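Local atomic coordinates of BauA (PDB entry 6HCP), a protein that serves Acinetobacter baumannii as an outer-membrane, TonB-dependent receptor and transporter for ferric preacinetobactin, a route of iron uptake. Residues Y180-Q185 with P695-L700; L652-R657 with Y674-K679. All blocks are in the same frame, centred on the assembly; numbering follows the deposited sequence.

Contact 1: Y180-Q185 with P695-L700; sequences YMSDAQ and PRTYML. With C8E ((hydroxyethyloxy)tri(ethyloxy)octane), chain B; PO4 (phosphate ion), chain C.
Tyr180 and Leu700 form an antiparallel hydrogen-bonded pair where the beta barrel of this TonB-dependent receptor closes, its first strand (173-181) lying against its last (697-705). Tyr180 N donates to Leu700 O at 2.8 Å, and Leu700 N returns a bond of 2.9 Å to Tyr180 O. The two side chains lie alongside each other on the outer face: CG of Tyr180 is anti to its backbone N (chi1 160°), which brings the ring carbon CD2 to 3.8 Å from Leu700 CD1. Leu652 of a neighbouring subunit packs against the same tyrosine. The other methyl of Leu700, CD2, meets the detergent at C20 (3.7 Å).

Met181 and Met699, the next pair and a non-hydrogen-bonded one, turn the other way, toward the plug, where Met699 touches Lys78. Their chains run side by side, and Met181 SD lies 3.8 Å from Met699 CE.

Beyond them strand 173-181 turns off through a tight hairpin, with a cis peptide bond before Asp183, and Ser182, already in the turn, continues the register opposite Tyr698. Its backbone N gives Tyr698 O a bond of 2.9 Å. The return bond goes to a side chain instead of a carbonyl: with OG set between the backbone N and the carbonyl carbon (chi1 62°), the hydroxyl accepts from Tyr698 N at 3.0 Å, nearly straight at 172°. Both main-chain polar atoms of Tyr698 are thus engaged by one serine. The Tyr698 ring stands with its edge to that serine, Ser182 OG lying in the ring plane, 3.6 Å from Tyr698 CD1.

Contact 2: L652-R657 with Y674-K679; sequences LDVGAR and YNLTNK. With EDO (1,2-ethanediol), chain K.
Asp653 and Tyr674 meet on the plug-facing side of the beta barrel, where strand 665-674 ends beside strand 645-662 and the chain enters a type I turn from Asn675 to Asn678. Following the aspartate outward, CB comes first to Tyr674 CD1, at 3.8 Å. CG is closer to that same ring carbon, 3.4 Å, with the carboxylate and ring planes 59° apart. From there the two oxygens divide: OD2 stays near Tyr674 CD1 and CE1, whereas OD1 passes Tyr674 CA and accepts a hydrogen bond from Asn675 N, 2.9 Å long. The aspartate therefore takes the N-H that the departing strand no longer pairs with a carbonyl, and it meets the first residue of the turn. The tyrosine's own hydroxyl donates elsewhere, to Lys75 O of the plug.

Between 652-657 and 674-679 the main chains share one hydrogen bond, Leu676 N giving Leu652 O an almost straight bond of 2.8 Å. Leu676 then covers the strand from the other side. With chi1 at 82° and chi2 at 93°, its CD2 is swung onto the strand, pressing tightly on Leu652 CB, 3.4 Å away, and lying 3.5 Å from Val654 CG1, the valine and leucine crossing at about a right angle. Tyr698 of a neighbouring subunit packs against this leucine too. A water completes the join: it accepts from Leu652 N and Thr677 N and donates to Asn675 OD1 at 2.8 Å.

The centres of contacts 1 and 2 are 11 Å apart, and Arg696 ties them together within one chain. Its backbone N probably bonds to Asn678 OD1 and its NE to Leu676 O, each at 2.9 Å, so the turn of contact 2 holds the residue that leads into the closing strand of contact 1. Arg696 NH1 makes weak hydrogen bonds to a phosphate, probably from the crystallisation liquor, which Arg696 of both other subunits bonds as well. Contact 1 of one subunit faces contact 2 of the next across the trimer interface, where Asp183 OD2 makes a salt bridge with Lys679 NZ of the neighbouring subunit.

Contact 1: Y180-Q185 with P695-L700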
ATOM      1  N   TYR A 180      -2.147 -10.445 -15.991  1.00 28.50           N
ATOM      2  CA  TYR A 180      -2.023  -9.027 -15.782  1.00 29.57           C
ATOM      3  C   TYR A 180      -0.746  -8.771 -14.961  1.00 25.77           C
ATOM      4  O   TYR A 180      -0.425  -9.512 -14.029  1.00 26.63           O
ATOM      5  CB  TYR A 180      -3.265  -8.496 -15.050  1.00 29.10           C
ATOM      6  CG  TYR A 180      -3.085  -7.175 -14.362  1.00 24.16           C
ATOM      7  CD1 TYR A 180      -3.291  -5.976 -15.015  1.00 27.00           C
ATOM      8  CD2 TYR A 180      -2.673  -7.126 -13.045  1.00 27.19           C
ATOM      9  CE1 TYR A 180      -3.105  -4.762 -14.370  1.00 27.52           C
ATOM     10  CE2 TYR A 180      -2.485  -5.927 -12.387  1.00 28.70           C
ATOM     11  CZ  TYR A 180      -2.727  -4.738 -13.043  1.00 27.20           C
ATOM     12  OH  TYR A 180      -2.498  -3.578 -12.351  1.00 30.76           O
ATOM     13  N   MET A 181      -0.075  -7.674 -15.300  1.00 26.37           N
ATOM     14  CA  MET A 181       0.956  -7.119 -14.467  1.00 26.93           C
ATOM     15  C   MET A 181       0.779  -5.604 -14.457  1.00 22.11           C
ATOM     16  O   MET A 181       0.486  -4.994 -15.473  1.00 26.09           O
ATOM     17  CB  MET A 181       2.361  -7.488 -14.977  1.00 25.06           C
ATOM     18  CG  MET A 181       3.474  -6.850 -14.164  1.00 27.07           C
ATOM     19  SD  MET A 181       5.132  -7.538 -14.559  1.00 30.16           S
ATOM     20  CE  MET A 181       5.294  -7.207 -16.307  1.00 31.08           C
ATOM     21  N   SER A 182       0.905  -5.000 -13.276  1.00 24.41           N
ATOM     22  CA  SER A 182       0.744  -3.553 -13.154  1.00 26.28           C
ATOM     23  C   SER A 182       1.813  -2.842 -13.984  1.00 28.40           C
ATOM     24  O   SER A 182       2.905  -3.396 -14.196  1.00 28.08           O
ATOM     25  CB  SER A 182       0.778  -3.139 -11.702  1.00 28.28           C
ATOM     26  OG  SER A 182       2.016  -3.451 -11.085  1.00 25.85           O
ATOM     27  N   ASP A 183       1.484  -1.673 -14.549  1.00 28.25           N
ATOM     28  CA  ASP A 183       0.215  -0.967 -14.384  1.00 28.17           C
ATOM     29  C   ASP A 183      -0.861  -1.471 -15.362  1.00 33.94           C
ATOM     30  O   ASP A 183      -2.059  -1.281 -15.104  1.00 34.04           O
ATOM     31  CB  ASP A 183       0.412   0.532 -14.602  1.00 27.58           C
ATOM     32  CG  ASP A 183       1.048   1.254 -13.432  1.00 31.22           C
ATOM     33  OD1 ASP A 183       0.993   0.700 -12.343  1.00 31.20           O
ATOM     34  OD2 ASP A 183       1.554   2.377 -13.638  1.00 35.38           O
ATOM     35  N   ALA A 184      -0.483  -1.888 -16.573  1.00 26.75           N
ATOM     36  CA  ALA A 184      -1.499  -2.234 -17.592  1.00 29.80           C
ATOM     37  C   ALA A 184      -0.980  -3.251 -18.615  1.00 25.48           C
ATOM     38  O   ALA A 184      -1.221  -3.104 -19.813  1.00 29.90           O
ATOM     39  CB  ALA A 184      -2.002  -0.976 -18.273  1.00 29.76           C
ATOM     40  N   GLN A 185      -0.243  -4.261 -18.148  1.00 27.59           N
ATOM     41  CA  GLN A 185       0.246  -5.294 -19.051  1.00 27.45           C
ATOM     42  C   GLN A 185      -0.718  -6.478 -19.029  1.00 25.50           C
ATOM     43  O   GLN A 185      -0.928  -7.089 -18.000  1.00 27.86           O
ATOM     44  CB  GLN A 185       1.641  -5.798 -18.676  1.00 26.81           C
ATOM     45  CG  GLN A 185       2.260  -6.586 -19.822  1.00 27.44           C
ATOM     46  CD  GLN A 185       3.352  -7.525 -19.383  1.00 32.06           C
ATOM     47  OE1 GLN A 185       3.149  -8.358 -18.503  1.00 28.18           O
ATOM     48  NE2 GLN A 185       4.495  -7.431 -20.060  1.00 27.50           N
ATOM     49  N   PRO A 695      10.212  -1.517  -8.726  1.00 23.58           N
ATOM     50  CA  PRO A 695       9.249  -1.069  -7.711  1.00 22.23           C
ATOM     51  C   PRO A 695       8.258  -2.174  -7.319  1.00 26.04           C
ATOM     52  O   PRO A 695       8.248  -3.266  -7.907  1.00 24.68           O
ATOM     53  CB  PRO A 695       8.513   0.043  -8.448  1.00 22.94           C
ATOM     54  CG  PRO A 695       8.461  -0.455  -9.872  1.00 25.14           C
ATOM     55  CD  PRO A 695       9.811  -1.143 -10.088  1.00 25.84           C
ATOM     56  N   ARG A 696       7.364  -1.849  -6.384  1.00 26.23           N
ATOM     57  CA  ARG A 696       6.216  -2.710  -6.070  1.00 25.31           C
ATOM     58  C   ARG A 696       5.501  -3.064  -7.374  1.00 23.00           C
ATOM     59  O   ARG A 696       5.232  -2.188  -8.174  1.00 24.33           O
ATOM     60  CB  ARG A 696       5.229  -1.971  -5.154  1.00 23.57           C
ATOM     61  CG  ARG A 696       4.017  -2.803  -4.762  1.00 27.57           C
ATOM     62  CD  ARG A 696       2.994  -1.949  -4.019  1.00 29.24           C
ATOM     63  NE  ARG A 696       3.518  -1.510  -2.742  1.00 31.43           N
ATOM     64  CZ  ARG A 696       3.522  -0.253  -2.273  1.00 38.06           C
ATOM     65  NH1 ARG A 696       3.078   0.754  -3.010  1.00 39.02           N
ATOM     66  NH2 ARG A 696       3.944  -0.023  -1.040  1.00 30.66           N
ATOM     67  N   THR A 697       5.237  -4.354  -7.573  1.00 21.92           N
ATOM     68  CA  THR A 697       4.709  -4.844  -8.826  1.00 22.25           C
ATOM     69  C   THR A 697       3.589  -5.841  -8.490  1.00 23.16           C
ATOM     70  O   THR A 697       3.790  -6.765  -7.698  1.00 25.28           O
ATOM     71  CB  THR A 697       5.808  -5.498  -9.692  1.00 23.07           C
ATOM     72  OG1 THR A 697       6.815  -4.542 -10.031  1.00 25.39           O
ATOM     73  CG2 THR A 697       5.264  -6.089 -10.967  1.00 26.74           C
ATOM     74  N   TYR A 698       2.412  -5.624  -9.098  1.00 26.43           N
ATOM     75  CA  TYR A 698       1.235  -6.502  -8.900  1.00 27.94           C
ATOM     76  C   TYR A 698       1.117  -7.451 -10.097  1.00 24.94           C
ATOM     77  O   TYR A 698       1.274  -7.024 -11.236  1.00 26.80           O
ATOM     78  CB  TYR A 698      -0.049  -5.672  -8.758  1.00 28.25           C
ATOM     79  CG  TYR A 698      -0.069  -4.614  -7.671  1.00 26.73           C
ATOM     80  CD1 TYR A 698       0.529  -3.375  -7.853  1.00 31.15           C
ATOM     81  CD2 TYR A 698      -0.755  -4.813  -6.486  1.00 32.75           C
ATOM     82  CE1 TYR A 698       0.501  -2.395  -6.869  1.00 28.85           C
ATOM     83  CE2 TYR A 698      -0.745  -3.867  -5.470  1.00 29.99           C
ATOM     84  CZ  TYR A 698      -0.163  -2.634  -5.685  1.00 31.41           C
ATOM     85  OH  TYR A 698      -0.234  -1.639  -4.743  1.00 40.24           O
ATOM     86  N   MET A 699       0.847  -8.732  -9.836  1.00 27.64           N
ATOM     87  CA  MET A 699       0.638  -9.725 -10.899  1.00 29.65           C
ATOM     88  C   MET A 699      -0.605 -10.566 -10.592  1.00 27.21           C
ATOM     89  O   MET A 699      -0.767 -11.061  -9.470  1.00 27.42           O
ATOM     90  CB  MET A 699       1.844 -10.659 -11.037  1.00 30.60           C
ATOM     91  CG  MET A 699       3.147  -9.934 -11.426  1.00 31.60           C
ATOM     92  SD  MET A 699       4.447 -11.136 -11.770  1.00 32.41           S
ATOM     93  CE  MET A 699       5.911 -10.095 -11.839  1.00 35.41           C
ATOM     94  N   LEU A 700      -1.471 -10.714 -11.604  1.00 28.03           N
ATOM     95  CA  LEU A 700      -2.633 -11.610 -11.518  1.00 29.02           C
ATOM     96  C   LEU A 700      -2.602 -12.609 -12.673  1.00 27.09           C
ATOM     97  O   LEU A 700      -2.280 -12.233 -13.787  1.00 30.46           O
ATOM     98  CB  LEU A 700      -3.918 -10.785 -11.593  1.00 28.96           C
ATOM     99  CG  LEU A 700      -4.081  -9.711 -10.512  1.00 35.88           C
ATOM    100  CD1 LEU A 700      -5.247  -8.786 -10.844  1.00 35.76           C
ATOM    101  CD2 LEU A 700      -4.255 -10.336  -9.141  1.00 36.90           C
TER
HETATM  102  C2  C8E B 834      -0.401  -4.687   1.738  1.00 74.68           C
HETATM  103  C3  C8E B 834      -0.632  -3.196   1.993  1.00 82.48           C
HETATM  104  C4  C8E B 834       0.677  -2.395   1.940  1.00 77.17           C
HETATM  105  C5  C8E B 834       0.457  -0.882   2.081  1.00 73.67           C
HETATM  106  C6  C8E B 834      -0.190  -0.196   0.875  1.00 64.69           C
HETATM  107  C7  C8E B 834       0.544  -0.526  -0.419  1.00 77.30           C
HETATM  108  C8  C8E B 834      -0.118  -1.697  -1.146  1.00 88.27           C
HETATM  109  O9  C8E B 834      -1.534  -1.568  -1.012  1.00105.09           O
HETATM  110  C10 C8E B 834      -2.250  -2.553  -1.749  1.00 93.09           C
HETATM  111  C11 C8E B 834      -3.423  -3.029  -0.906  1.00 93.92           C
HETATM  112  O12 C8E B 834      -3.433  -4.459  -0.872  1.00 91.81           O
HETATM  113  C13 C8E B 834      -4.401  -4.985   0.044  1.00100.13           C
HETATM  114  C14 C8E B 834      -5.145  -6.180  -0.556  1.00 86.84           C
HETATM  115  O15 C8E B 834      -4.331  -6.842  -1.533  1.00 97.94           O
HETATM  116  C16 C8E B 834      -4.704  -6.593  -2.894  1.00 75.10           C
HETATM  117  C17 C8E B 834      -4.305  -7.769  -3.787  1.00 84.02           C
HETATM  118  O18 C8E B 834      -4.299  -7.354  -5.157  1.00 86.48           O
HETATM  119  C19 C8E B 834      -3.810  -8.367  -6.031  1.00 82.39           C
HETATM  120  C20 C8E B 834      -2.712  -7.814  -6.938  1.00 78.60           C
HETATM  121  P   PO4 C 835       2.092   4.143  -1.790  1.00 80.58           P
HETATM  122  O1  PO4 C 835       1.317   4.785  -0.651  1.00 60.81           O
HETATM  123  O2  PO4 C 835       3.509   3.752  -1.379  1.00 79.75           O
HETATM  124  O3  PO4 C 835       2.130   5.075  -2.974  1.00 73.12           O
HETATM  125  O4  PO4 C 835       1.330   2.906  -2.202  1.00 89.44           O
HETATM  126  O   HOH W   1       2.899  -1.432  -9.808  1.00 39.74           O

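Contact 2: L652-R657 with Y674-K679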
ATOM      1  N   LEU A 652      10.284  -7.708   0.540  1.00 23.86           N
ATOM      2  CA  LEU A 652       9.213  -8.612   0.880  1.00 25.64           C
ATOM      3  C   LEU A 652       8.342  -8.822  -0.350  1.00 22.94           C
ATOM      4  O   LEU A 652       8.038  -7.872  -1.056  1.00 24.57           O
ATOM      5  CB  LEU A 652       8.359  -8.025   2.001  1.00 25.63           C
ATOM      6  CG  LEU A 652       9.071  -7.744   3.322  1.00 28.87           C
ATOM      7  CD1 LEU A 652       8.064  -7.188   4.334  1.00 30.53           C
ATOM      8  CD2 LEU A 652       9.743  -8.981   3.865  1.00 30.86           C
ATOM      9  N   ASP A 653       7.834 -10.049  -0.490  1.00 24.82           N
ATOM     10  CA  ASP A 653       6.834 -10.369  -1.489  1.00 26.12           C
ATOM     11  C   ASP A 653       5.707 -11.152  -0.790  1.00 26.38           C
ATOM     12  O   ASP A 653       5.954 -11.901   0.139  1.00 25.49           O
ATOM     13  CB  ASP A 653       7.427 -11.181  -2.651  1.00 27.96           C
ATOM     14  CG  ASP A 653       8.802 -10.724  -3.114  1.00 30.37           C
ATOM     15  OD1 ASP A 653       8.946  -9.520  -3.481  1.00 28.97           O
ATOM     16  OD2 ASP A 653       9.705 -11.604  -3.193  1.00 31.41           O
ATOM     17  N   VAL A 654       4.495 -11.049  -1.324  1.00 24.66           N
ATOM     18  CA  VAL A 654       3.377 -11.859  -0.817  1.00 28.42           C
ATOM     19  C   VAL A 654       2.546 -12.353  -1.990  1.00 25.35           C
ATOM     20  O   VAL A 654       2.488 -11.737  -3.042  1.00 26.50           O
ATOM     21  CB  VAL A 654       2.499 -11.057   0.161  1.00 29.70           C
ATOM     22  CG1 VAL A 654       3.237 -10.779   1.454  1.00 40.67           C
ATOM     23  CG2 VAL A 654       1.986  -9.776  -0.475  1.00 33.09           C
ATOM     24  N   GLY A 655       1.800 -13.432  -1.742  1.00 31.05           N
ATOM     25  CA  GLY A 655       0.921 -13.936  -2.758  1.00 31.55           C
ATOM     26  C   GLY A 655      -0.211 -14.766  -2.181  1.00 30.14           C
ATOM     27  O   GLY A 655      -0.138 -15.225  -1.051  1.00 27.82           O
ATOM     28  N   ALA A 656      -1.203 -15.025  -3.029  1.00 31.32           N
ATOM     29  CA  ALA A 656      -2.247 -15.986  -2.717  1.00 33.44           C
ATOM     30  C   ALA A 656      -2.609 -16.738  -3.997  1.00 26.90           C
ATOM     31  O   ALA A 656      -2.575 -16.184  -5.113  1.00 28.21           O
ATOM     32  CB  ALA A 656      -3.445 -15.284  -2.105  1.00 33.50           C
ATOM     33  N   ARG A 657      -2.991 -18.000  -3.809  1.00 28.68           N
ATOM     34  CA  ARG A 657      -3.405 -18.865  -4.880  1.00 30.65           C
ATOM     35  C   ARG A 657      -4.666 -19.626  -4.440  1.00 29.91           C
ATOM     36  O   ARG A 657      -4.740 -20.066  -3.316  1.00 30.29           O
ATOM     37  CB  ARG A 657      -2.267 -19.840  -5.186  1.00 33.65           C
ATOM     38  CG  ARG A 657      -2.502 -20.816  -6.332  1.00 38.43           C
ATOM     39  CD  ARG A 657      -1.175 -21.424  -6.799  1.00 38.18           C
ATOM     40  NE  ARG A 657      -0.559 -22.318  -5.825  1.00 36.42           N
ATOM     41  CZ  ARG A 657       0.612 -22.125  -5.213  1.00 36.66           C
ATOM     42  NH1 ARG A 657       1.116 -23.102  -4.485  1.00 33.19           N
ATOM     43  NH2 ARG A 657       1.223 -20.954  -5.233  1.00 32.00           N
ATOM     44  N   TYR A 674       5.223  -8.171  -5.626  1.00 26.75           N
ATOM     45  CA  TYR A 674       6.664  -8.184  -5.427  1.00 26.80           C
ATOM     46  C   TYR A 674       7.112  -6.799  -4.944  1.00 21.52           C
ATOM     47  O   TYR A 674       6.614  -5.787  -5.437  1.00 25.10           O
ATOM     48  CB  TYR A 674       7.330  -8.610  -6.743  1.00 26.38           C
ATOM     49  CG  TYR A 674       7.129 -10.069  -7.071  1.00 27.48           C
ATOM     50  CD1 TYR A 674       7.848 -11.049  -6.411  1.00 28.04           C
ATOM     51  CD2 TYR A 674       6.142 -10.480  -7.955  1.00 29.82           C
ATOM     52  CE1 TYR A 674       7.580 -12.393  -6.597  1.00 30.65           C
ATOM     53  CE2 TYR A 674       5.901 -11.824  -8.197  1.00 26.53           C
ATOM     54  CZ  TYR A 674       6.611 -12.786  -7.505  1.00 30.55           C
ATOM     55  OH  TYR A 674       6.412 -14.120  -7.721  1.00 31.32           O
ATOM     56  N   ASN A 675       8.182  -6.765  -4.154  1.00 23.05           N
ATOM     57  CA  ASN A 675       8.668  -5.558  -3.503  1.00 25.55           C
ATOM     58  C   ASN A 675       7.471  -4.820  -2.870  1.00 23.13           C
ATOM     59  O   ASN A 675       7.177  -3.672  -3.185  1.00 23.52           O
ATOM     60  CB  ASN A 675       9.464  -4.664  -4.453  1.00 23.37           C
ATOM     61  CG  ASN A 675      10.167  -3.545  -3.718  1.00 23.79           C
ATOM     62  OD1 ASN A 675      10.165  -3.526  -2.487  1.00 24.06           O
ATOM     63  ND2 ASN A 675      10.752  -2.606  -4.452  1.00 21.83           N
ATOM     64  N   LEU A 676       6.787  -5.507  -1.962  1.00 23.47           N
ATOM     65  CA  LEU A 676       5.527  -4.983  -1.431  1.00 26.72           C
ATOM     66  C   LEU A 676       5.745  -3.695  -0.628  1.00 25.15           C
ATOM     67  O   LEU A 676       4.836  -2.861  -0.580  1.00 27.39           O
ATOM     68  CB  LEU A 676       4.802  -6.070  -0.640  1.00 32.55           C
ATOM     69  CG  LEU A 676       5.215  -6.326   0.800  1.00 43.64           C
ATOM     70  CD1 LEU A 676       4.355  -5.513   1.752  1.00 47.15           C
ATOM     71  CD2 LEU A 676       5.062  -7.811   1.118  1.00 46.95           C
ATOM     72  N   THR A 677       6.940  -3.491  -0.060  1.00 23.05           N
ATOM     73  CA  THR A 677       7.212  -2.239   0.677  1.00 26.72           C
ATOM     74  C   THR A 677       7.629  -1.104  -0.257  1.00 26.10           C
ATOM     75  O   THR A 677       7.698   0.048   0.181  1.00 24.91           O
ATOM     76  CB  THR A 677       8.262  -2.412   1.779  1.00 24.53           C
ATOM     77  OG1 THR A 677       9.556  -2.558   1.189  1.00 26.96           O
ATOM     78  CG2 THR A 677       7.959  -3.560   2.716  1.00 26.10           C
ATOM     79  N   ASN A 678       7.782  -1.400  -1.555  1.00 24.18           N
ATOM     80  CA  ASN A 678       8.169  -0.411  -2.587  1.00 23.27           C
ATOM     81  C   ASN A 678       9.489   0.264  -2.210  1.00 26.50           C
ATOM     82  O   ASN A 678       9.655   1.474  -2.383  1.00 26.73           O
ATOM     83  CB  ASN A 678       7.076   0.624  -2.835  1.00 25.83           C
ATOM     84  CG  ASN A 678       7.195   1.307  -4.174  1.00 29.66           C
ATOM     85  OD1 ASN A 678       7.646   0.709  -5.158  1.00 27.09           O
ATOM     86  ND2 ASN A 678       6.864   2.589  -4.198  1.00 32.76           N
ATOM     87  N   LYS A 679      10.431  -0.539  -1.717  1.00 23.89           N
ATOM     88  CA  LYS A 679      11.731  -0.057  -1.354  1.00 24.90           C
ATOM     89  C   LYS A 679      12.459   0.479  -2.589  1.00 24.39           C
ATOM     90  O   LYS A 679      12.627  -0.233  -3.567  1.00 25.14           O
ATOM     91  CB  LYS A 679      12.545  -1.180  -0.717  1.00 26.62           C
ATOM     92  CG  LYS A 679      13.973  -0.809  -0.334  1.00 26.87           C
ATOM     93  CD  LYS A 679      14.072   0.218   0.788  1.00 27.40           C
ATOM     94  CE  LYS A 679      15.501   0.445   1.239  1.00 29.36           C
ATOM     95  NZ  LYS A 679      15.627   1.690   2.029  1.00 32.10           N
TER
HETATM   96  C1  EDO K 808       0.554 -17.352  -6.452  1.00 37.67           C
HETATM   97  O1  EDO K 808       1.021 -18.676  -6.904  1.00 39.75           O
HETATM   98  C2  EDO K 808       0.882 -17.231  -4.950  1.00 46.61           C
HETATM   99  O2  EDO K 808       2.311 -17.221  -4.742  1.00 51.22           O
HETATM  100  O   HOH W   2       9.660  -4.914  -0.140  1.00 23.61           O